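Local coordinates for nisin immunity protein (Lactococcus lactis subsp. lactis, PDB 5XHB), which takes part in protecting the producing bacterium, as a membrane-attached lipoprotein, against nisin supplied from outside, at residues N41-V52 / N66-E77. Numbering follows the deposited sequence.
Sequences NSKVKFYKLLIV and NSVTLVLNNIYE
Val68 and Val52 exchange a pair of backbone hydrogen bonds that start an antiparallel pairing of neighbouring strands, 39-53 and 67-78, in the N-terminal beta sheet; the second strand also borders strand 83-87. Val68 CG1 packs against Val52 CB at 4.2 Å, and both valines are buried and touch Leu108. Thr69 belongs to the other face, its CG2 meeting Leu49 CD1. Leu70 pairs with Leu50 through two straight backbone bonds and extends CD1 to Val52 CG2. Val71 fits against Tyr47: CG1 comes within 3.3 Å of Tyr47 CE2, while CG2 lies near the hydroxyl and Leu49 CD1. With CG anti to the backbone N (chi1 -176°), the Tyr47 ring is carried across the strand gap to this valine, which it meets obliquely. Leu72 returns to the face of Val68 and Leu70, where CD1 meets Leu50 CD1 at 3.8 Å and CB meets Phe46 CE2.

From Asn74 onward the regular register is broken by bulges. Asn74 has a positive phi (72°), and its side-chain OD1 takes the N-H of Phe46 at 3.0 Å in the carbonyl plane, a bond that in a regular pair would go to a main-chain oxygen; the return bond from Asn74 N to Phe46 O is weak. With CG between the backbone N and the carbonyl carbon (chi1 80°), the Phe46 ring leans across to the second strand and sets CE1 against Ile75 CG1, with Met85 touching both side chains. Ile75 O then accepts from both Lys43 N and Val44 N, the signature of a classic bulge. Tyr76 CD2 packs against Ser42 CA, and Tyr91 meets its ring edge-to-face. Alongside Lys43, Glu77 forms a long salt bridge, OE1 to NZ 3.8 Å, while its own backbone N donates to Asn41 O at 2.9 Å.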
ATOM      1  N   ASN A  41       6.273 -27.772  -3.507  1.00 36.82           N
ATOM      2  CA  ASN A  41       6.630 -28.311  -2.200  1.00 37.64           C
ATOM      3  C   ASN A  41       6.609 -27.274  -1.077  1.00 36.44           C
ATOM      4  O   ASN A  41       7.047 -26.139  -1.260  1.00 32.53           O
ATOM      5  CB  ASN A  41       8.014 -28.961  -2.269  1.00 39.89           C
ATOM      6  CG  ASN A  41       8.088 -30.060  -3.311  1.00 48.79           C
ATOM      7  OD1 ASN A  41       7.062 -30.549  -3.789  1.00 53.36           O
ATOM      8  ND2 ASN A  41       9.306 -30.461  -3.663  1.00 56.07           N
ATOM      9  N   SER A  42       6.097 -27.661   0.086  1.00 33.35           N
ATOM     10  CA  SER A  42       6.271 -26.835   1.271  1.00 33.60           C
ATOM     11  C   SER A  42       7.762 -26.753   1.609  1.00 33.27           C
ATOM     12  O   SER A  42       8.520 -27.681   1.333  1.00 39.05           O
ATOM     13  CB  SER A  42       5.482 -27.394   2.454  1.00 35.81           C
ATOM     14  OG  SER A  42       6.071 -28.591   2.929  1.00 47.42           O
ATOM     15  N   LYS A  43       8.178 -25.626   2.177  1.00 34.67           N
ATOM     16  CA  LYS A  43       9.560 -25.417   2.583  1.00 31.49           C
ATOM     17  C   LYS A  43       9.622 -25.269   4.089  1.00 34.11           C
ATOM     18  O   LYS A  43      10.628 -25.588   4.715  1.00 31.12           O
ATOM     19  CB  LYS A  43      10.155 -24.175   1.914  1.00 31.45           C
ATOM     20  CG  LYS A  43      10.515 -24.356   0.447  1.00 37.53           C
ATOM     21  CD  LYS A  43      11.657 -25.350   0.271  1.00 37.58           C
ATOM     22  CE  LYS A  43      11.929 -25.627  -1.205  1.00 49.97           C
ATOM     23  NZ  LYS A  43      13.005 -26.648  -1.426  1.00 40.56           N
ATOM     24  N   VAL A  44       8.537 -24.755   4.664  1.00 30.87           N
ATOM     25  CA  VAL A  44       8.425 -24.554   6.110  1.00 27.61           C
ATOM     26  C   VAL A  44       7.018 -24.857   6.569  1.00 31.87           C
ATOM     27  O   VAL A  44       6.063 -24.330   6.003  1.00 24.30           O
ATOM     28  CB  VAL A  44       8.724 -23.106   6.549  1.00 30.70           C
ATOM     29  CG1 VAL A  44       8.847 -23.033   8.062  1.00 33.40           C
ATOM     30  CG2 VAL A  44       9.967 -22.594   5.899  1.00 39.61           C
ATOM     31  N   LYS A  45       6.886 -25.676   7.607  1.00 26.21           N
ATOM     32  CA  LYS A  45       5.582 -25.912   8.199  1.00 26.03           C
ATOM     33  C   LYS A  45       5.382 -25.036   9.437  1.00 27.40           C
ATOM     34  O   LYS A  45       6.236 -24.983  10.318  1.00 31.46           O
ATOM     35  CB  LYS A  45       5.416 -27.391   8.546  1.00 30.66           C
ATOM     36  CG  LYS A  45       5.378 -28.300   7.321  1.00 35.20           C
ATOM     37  CD  LYS A  45       5.116 -29.748   7.728  1.00 49.90           C
ATOM     38  CE  LYS A  45       5.121 -30.692   6.530  1.00 56.99           C
ATOM     39  NZ  LYS A  45       5.057 -32.127   6.964  1.00 58.04           N
ATOM     40  N   PHE A  46       4.268 -24.312   9.465  1.00 22.47           N
ATOM     41  CA  PHE A  46       3.863 -23.531  10.629  1.00 20.95           C
ATOM     42  C   PHE A  46       2.373 -23.248  10.517  1.00 22.55           C
ATOM     43  O   PHE A  46       1.800 -23.353   9.434  1.00 22.61           O
ATOM     44  CB  PHE A  46       4.654 -22.222  10.733  1.00 24.00           C
ATOM     45  CG  PHE A  46       4.145 -21.133   9.826  1.00 20.98           C
ATOM     46  CD1 PHE A  46       4.481 -21.117   8.481  1.00 25.53           C
ATOM     47  CD2 PHE A  46       3.320 -20.134  10.317  1.00 23.58           C
ATOM     48  CE1 PHE A  46       3.999 -20.115   7.641  1.00 23.28           C
ATOM     49  CE2 PHE A  46       2.835 -19.128   9.481  1.00 22.30           C
ATOM     50  CZ  PHE A  46       3.170 -19.128   8.144  1.00 23.17           C
ATOM     51  N   TYR A  47       1.761 -22.866  11.634  1.00 19.58           N
ATOM     52  CA  TYR A  47       0.342 -22.549  11.682  1.00 20.77           C
ATOM     53  C   TYR A  47       0.137 -21.384  12.638  1.00 23.09           C
ATOM     54  O   TYR A  47       0.503 -21.467  13.809  1.00 24.42           O
ATOM     55  CB  TYR A  47      -0.469 -23.774  12.133  1.00 21.46           C
ATOM     56  CG  TYR A  47      -1.964 -23.586  12.128  1.00 23.17           C
ATOM     57  CD1 TYR A  47      -2.616 -22.971  13.189  1.00 24.37           C
ATOM     58  CD2 TYR A  47      -2.732 -24.030  11.057  1.00 27.21           C
ATOM     59  CE1 TYR A  47      -3.987 -22.795  13.184  1.00 21.69           C
ATOM     60  CE2 TYR A  47      -4.110 -23.861  11.046  1.00 25.78           C
ATOM     61  CZ  TYR A  47      -4.731 -23.245  12.114  1.00 22.08           C
ATOM     62  OH  TYR A  47      -6.092 -23.068  12.119  1.00 21.17           O
ATOM     63  N   LYS A  48      -0.448 -20.301  12.146  1.00 19.97           N
ATOM     64  CA  LYS A  48      -0.694 -19.139  12.981  1.00 23.20           C
ATOM     65  C   LYS A  48      -2.078 -18.567  12.702  1.00 22.83           C
ATOM     66  O   LYS A  48      -2.453 -18.360  11.556  1.00 22.31           O
ATOM     67  CB  LYS A  48       0.393 -18.080  12.742  1.00 25.27           C
ATOM     68  CG  LYS A  48       0.186 -16.769  13.498  1.00 28.60           C
ATOM     69  CD  LYS A  48       0.322 -16.952  15.003  1.00 31.96           C
ATOM     70  CE  LYS A  48       0.619 -15.621  15.691  1.00 41.87           C
ATOM     71  NZ  LYS A  48       0.400 -15.670  17.170  1.00 44.08           N
ATOM     72  N   LEU A  49      -2.847 -18.326  13.757  1.00 22.22           N
ATOM     73  CA  LEU A  49      -4.146 -17.709  13.583  1.00 22.74           C
ATOM     74  C   LEU A  49      -4.104 -16.270  14.067  1.00 24.00           C
ATOM     75  O   LEU A  49      -3.667 -15.991  15.182  1.00 29.34           O
ATOM     76  CB  LEU A  49      -5.235 -18.501  14.326  1.00 27.80           C
ATOM     77  CG  LEU A  49      -6.652 -17.969  14.112  1.00 28.34           C
ATOM     78  CD1 LEU A  49      -7.638 -19.109  13.911  1.00 33.09           C
ATOM     79  CD2 LEU A  49      -7.073 -17.119  15.294  1.00 33.41           C
ATOM     80  N   LEU A  50      -4.561 -15.360  13.221  1.00 20.33           N
ATOM     81  CA  LEU A  50      -4.648 -13.958  13.587  1.00 24.01           C
ATOM     82  C   LEU A  50      -6.073 -13.482  13.421  1.00 26.35           C
ATOM     83  O   LEU A  50      -6.769 -13.900  12.496  1.00 25.57           O
ATOM     84  CB  LEU A  50      -3.709 -13.099  12.727  1.00 22.32           C
ATOM     85  CG  LEU A  50      -2.205 -13.374  12.846  1.00 29.20           C
ATOM     86  CD1 LEU A  50      -1.422 -12.428  11.950  1.00 20.03           C
ATOM     87  CD2 LEU A  50      -1.747 -13.229  14.281  1.00 27.12           C
ATOM     88  N   ILE A  51      -6.498 -12.599  14.317  1.00 24.91           N
ATOM     89  CA  ILE A  51      -7.804 -11.970  14.226  1.00 21.84           C
ATOM     90  C   ILE A  51      -7.618 -10.476  14.014  1.00 26.41           C
ATOM     91  O   ILE A  51      -6.995  -9.811  14.836  1.00 30.62           O
ATOM     92  CB  ILE A  51      -8.638 -12.215  15.497  1.00 25.46           C
ATOM     93  CG1 ILE A  51      -8.801 -13.717  15.742  1.00 31.10           C
ATOM     94  CG2 ILE A  51      -9.985 -11.526  15.380  1.00 32.56           C
ATOM     95  CD1 ILE A  51      -9.586 -14.051  17.018  1.00 39.04           C
ATOM     96  N   VAL A  52      -8.129  -9.950  12.908  1.00 23.72           N
ATOM     97  CA  VAL A  52      -7.812  -8.576  12.532  1.00 28.70           C
ATOM     98  C   VAL A  52      -9.045  -7.701  12.358  1.00 32.00           C
ATOM     99  O   VAL A  52      -9.931  -8.003  11.564  1.00 34.78           O
ATOM    100  CB  VAL A  52      -7.006  -8.517  11.223  1.00 31.68           C
ATOM    101  CG1 VAL A  52      -6.345  -7.152  11.086  1.00 33.91           C
ATOM    102  CG2 VAL A  52      -5.953  -9.613  11.196  1.00 28.09           C
ATOM    103  N   ASN A  66     -16.519  -6.221  12.909  1.00 55.27           N
ATOM    104  CA  ASN A  66     -15.727  -5.830  11.748  1.00 58.61           C
ATOM    105  C   ASN A  66     -14.375  -6.536  11.705  1.00 52.35           C
ATOM    106  O   ASN A  66     -13.375  -5.950  11.293  1.00 53.11           O
ATOM    107  CB  ASN A  66     -15.516  -4.311  11.725  1.00 61.98           C
ATOM    108  CG  ASN A  66     -16.604  -3.578  10.951  1.00 68.51           C
ATOM    109  OD1 ASN A  66     -17.734  -4.055  10.844  1.00 65.46           O
ATOM    110  ND2 ASN A  66     -16.259  -2.416  10.399  1.00 65.48           N
ATOM    111  N   SER A  67     -14.337  -7.794  12.128  1.00 51.82           N
ATOM    112  CA  SER A  67     -13.069  -8.516  12.151  1.00 48.54           C
ATOM    113  C   SER A  67     -13.010  -9.595  11.078  1.00 46.23           C
ATOM    114  O   SER A  67     -14.040 -10.082  10.607  1.00 42.94           O
ATOM    115  CB  SER A  67     -12.827  -9.137  13.523  1.00 42.51           C
ATOM    116  OG  SER A  67     -13.588 -10.318  13.690  1.00 49.21           O
ATOM    117  N   VAL A  68     -11.791  -9.954  10.688  1.00 41.54           N
ATOM    118  CA  VAL A  68     -11.583 -11.090   9.806  1.00 31.17           C
ATOM    119  C   VAL A  68     -10.546 -12.001  10.456  1.00 28.88           C
ATOM    120  O   VAL A  68      -9.595 -11.526  11.082  1.00 25.88           O
ATOM    121  CB  VAL A  68     -11.141 -10.652   8.390  1.00 37.95           C
ATOM    122  CG1 VAL A  68      -9.859  -9.863   8.451  1.00 36.67           C
ATOM    123  CG2 VAL A  68     -10.972 -11.860   7.483  1.00 33.97           C
ATOM    124  N   THR A  69     -10.768 -13.308  10.351  1.00 24.53           N
ATOM    125  CA  THR A  69      -9.864 -14.295  10.923  1.00 25.32           C
ATOM    126  C   THR A  69      -8.962 -14.852   9.833  1.00 25.66           C
ATOM    127  O   THR A  69      -9.436 -15.302   8.790  1.00 23.84           O
ATOM    128  CB  THR A  69     -10.628 -15.448  11.593  1.00 26.51           C
ATOM    129  OG1 THR A  69     -11.525 -14.912  12.571  1.00 32.55           O
ATOM    130  CG2 THR A  69      -9.664 -16.416  12.259  1.00 24.35           C
ATOM    131  N   LEU A  70      -7.658 -14.792  10.069  1.00 24.94           N
ATOM    132  CA  LEU A  70      -6.692 -15.295   9.102  1.00 23.79           C
ATOM    133  C   LEU A  70      -5.965 -16.504   9.646  1.00 21.73           C
ATOM    134  O   LEU A  70      -5.405 -16.471  10.744  1.00 27.77           O
ATOM    135  CB  LEU A  70      -5.676 -14.221   8.736  1.00 23.73           C
ATOM    136  CG  LEU A  70      -6.197 -12.914   8.158  1.00 25.02           C
ATOM    137  CD1 LEU A  70      -5.006 -12.006   7.912  1.00 25.26           C
ATOM    138  CD2 LEU A  70      -6.991 -13.150   6.876  1.00 24.67           C
ATOM    139  N   VAL A  71      -5.973 -17.578   8.877  1.00 17.78           N
ATOM    140  CA  VAL A  71      -5.121 -18.710   9.202  1.00 17.67           C
ATOM    141  C   VAL A  71      -3.907 -18.712   8.270  1.00 20.78           C
ATOM    142  O   VAL A  71      -4.046 -18.917   7.055  1.00 18.14           O
ATOM    143  CB  VAL A  71      -5.891 -20.036   9.096  1.00 20.99           C
ATOM    144  CG1 VAL A  71      -4.935 -21.214   9.175  1.00 20.17           C
ATOM    145  CG2 VAL A  71      -6.927 -20.105  10.206  1.00 20.91           C
ATOM    146  N   LEU A  72      -2.730 -18.464   8.849  1.00 15.79           N
ATOM    147  CA  LEU A  72      -1.463 -18.459   8.123  1.00 18.45           C
ATOM    148  C   LEU A  72      -0.832 -19.831   8.243  1.00 21.24           C
ATOM    149  O   LEU A  72      -0.568 -20.304   9.348  1.00 23.32           O
ATOM    150  CB  LEU A  72      -0.507 -17.391   8.681  1.00 20.83           C
ATOM    151  CG  LEU A  72      -1.147 -16.064   9.088  1.00 25.73           C
ATOM    152  CD1 LEU A  72      -0.100 -15.130   9.678  1.00 30.63           C
ATOM    153  CD2 LEU A  72      -1.792 -15.439   7.895  1.00 26.07           C
ATOM    154  N   ASN A  73      -0.581 -20.475   7.113  1.00 21.04           N
ATOM    155  CA  ASN A  73      -0.256 -21.892   7.150  1.00 20.62           C
ATOM    156  C   ASN A  73       0.757 -22.301   6.093  1.00 22.37           C
ATOM    157  O   ASN A  73       0.404 -22.439   4.917  1.00 20.93           O
ATOM    158  CB  ASN A  73      -1.538 -22.701   6.978  1.00 19.00           C
ATOM    159  CG  ASN A  73      -1.362 -24.169   7.326  1.00 26.70           C
ATOM    160  OD1 ASN A  73      -0.423 -24.561   8.033  1.00 27.26           O
ATOM    161  ND2 ASN A  73      -2.279 -24.992   6.836  1.00 29.76           N
ATOM    162  N   ASN A  74       2.004 -22.476   6.539  1.00 19.58           N
ATOM    163  CA  ASN A  74       3.119 -22.982   5.741  1.00 20.82           C
ATOM    164  C   ASN A  74       3.640 -22.017   4.698  1.00 20.38           C
ATOM    165  O   ASN A  74       2.914 -21.161   4.207  1.00 18.79           O
ATOM    166  CB  ASN A  74       2.738 -24.285   5.049  1.00 20.43           C
ATOM    167  CG  ASN A  74       2.208 -25.308   6.019  1.00 24.57           C
ATOM    168  OD1 ASN A  74       2.591 -25.321   7.183  1.00 21.91           O
ATOM    169  ND2 ASN A  74       1.310 -26.158   5.552  1.00 23.16           N
ATOM    170  N   ILE A  75       4.921 -22.177   4.385  1.00 20.27           N
ATOM    171  CA  ILE A  75       5.550 -21.501   3.254  1.00 17.19           C
ATOM    172  C   ILE A  75       5.849 -22.549   2.198  1.00 22.87           C
ATOM    173  O   ILE A  75       6.379 -23.617   2.520  1.00 22.69           O
ATOM    174  CB  ILE A  75       6.850 -20.771   3.670  1.00 15.51           C
ATOM    175  CG1 ILE A  75       6.525 -19.647   4.648  1.00 16.86           C
ATOM    176  CG2 ILE A  75       7.592 -20.217   2.441  1.00 16.71           C
ATOM    177  CD1 ILE A  75       7.684 -18.753   4.984  1.00 20.56           C
ATOM    178  N   TYR A  76       5.489 -22.248   0.952  1.00 17.86           N
ATOM    179  CA  TYR A  76       5.688 -23.137  -0.186  1.00 21.28           C
ATOM    180  C   TYR A  76       6.592 -22.527  -1.244  1.00 22.07           C
ATOM    181  O   TYR A  76       6.666 -21.303  -1.376  1.00 20.90           O
ATOM    182  CB  TYR A  76       4.355 -23.458  -0.856  1.00 22.10           C
ATOM    183  CG  TYR A  76       3.350 -24.075   0.054  1.00 21.90           C
ATOM    184  CD1 TYR A  76       2.592 -23.290   0.911  1.00 21.19           C
ATOM    185  CD2 TYR A  76       3.146 -25.444   0.059  1.00 27.08           C
ATOM    186  CE1 TYR A  76       1.660 -23.855   1.750  1.00 23.20           C
ATOM    187  CE2 TYR A  76       2.213 -26.018   0.903  1.00 28.51           C
ATOM    188  CZ  TYR A  76       1.481 -25.220   1.745  1.00 24.69           C
ATOM    189  OH  TYR A  76       0.551 -25.782   2.587  1.00 26.60           O
ATOM    190  N   GLU A  77       7.235 -23.373  -2.036  1.00 24.06           N
ATOM    191  CA  GLU A  77       7.885 -22.870  -3.235  1.00 21.42           C
ATOM    192  C   GLU A  77       6.914 -22.971  -4.402  1.00 22.73           C
ATOM    193  O   GLU A  77       6.280 -24.013  -4.593  1.00 27.06           O
ATOM    194  CB  GLU A  77       9.178 -23.633  -3.531  1.00 25.11           C
ATOM    195  CG  GLU A  77       9.945 -23.048  -4.713  1.00 25.89           C
ATOM    196  CD  GLU A  77      11.251 -23.767  -4.976  1.00 40.68           C
ATOM    197  OE1 GLU A  77      11.466 -24.843  -4.379  1.00 40.36           O
ATOM    198  OE2 GLU A  77      12.060 -23.258  -5.785  1.00 42.40           O
TER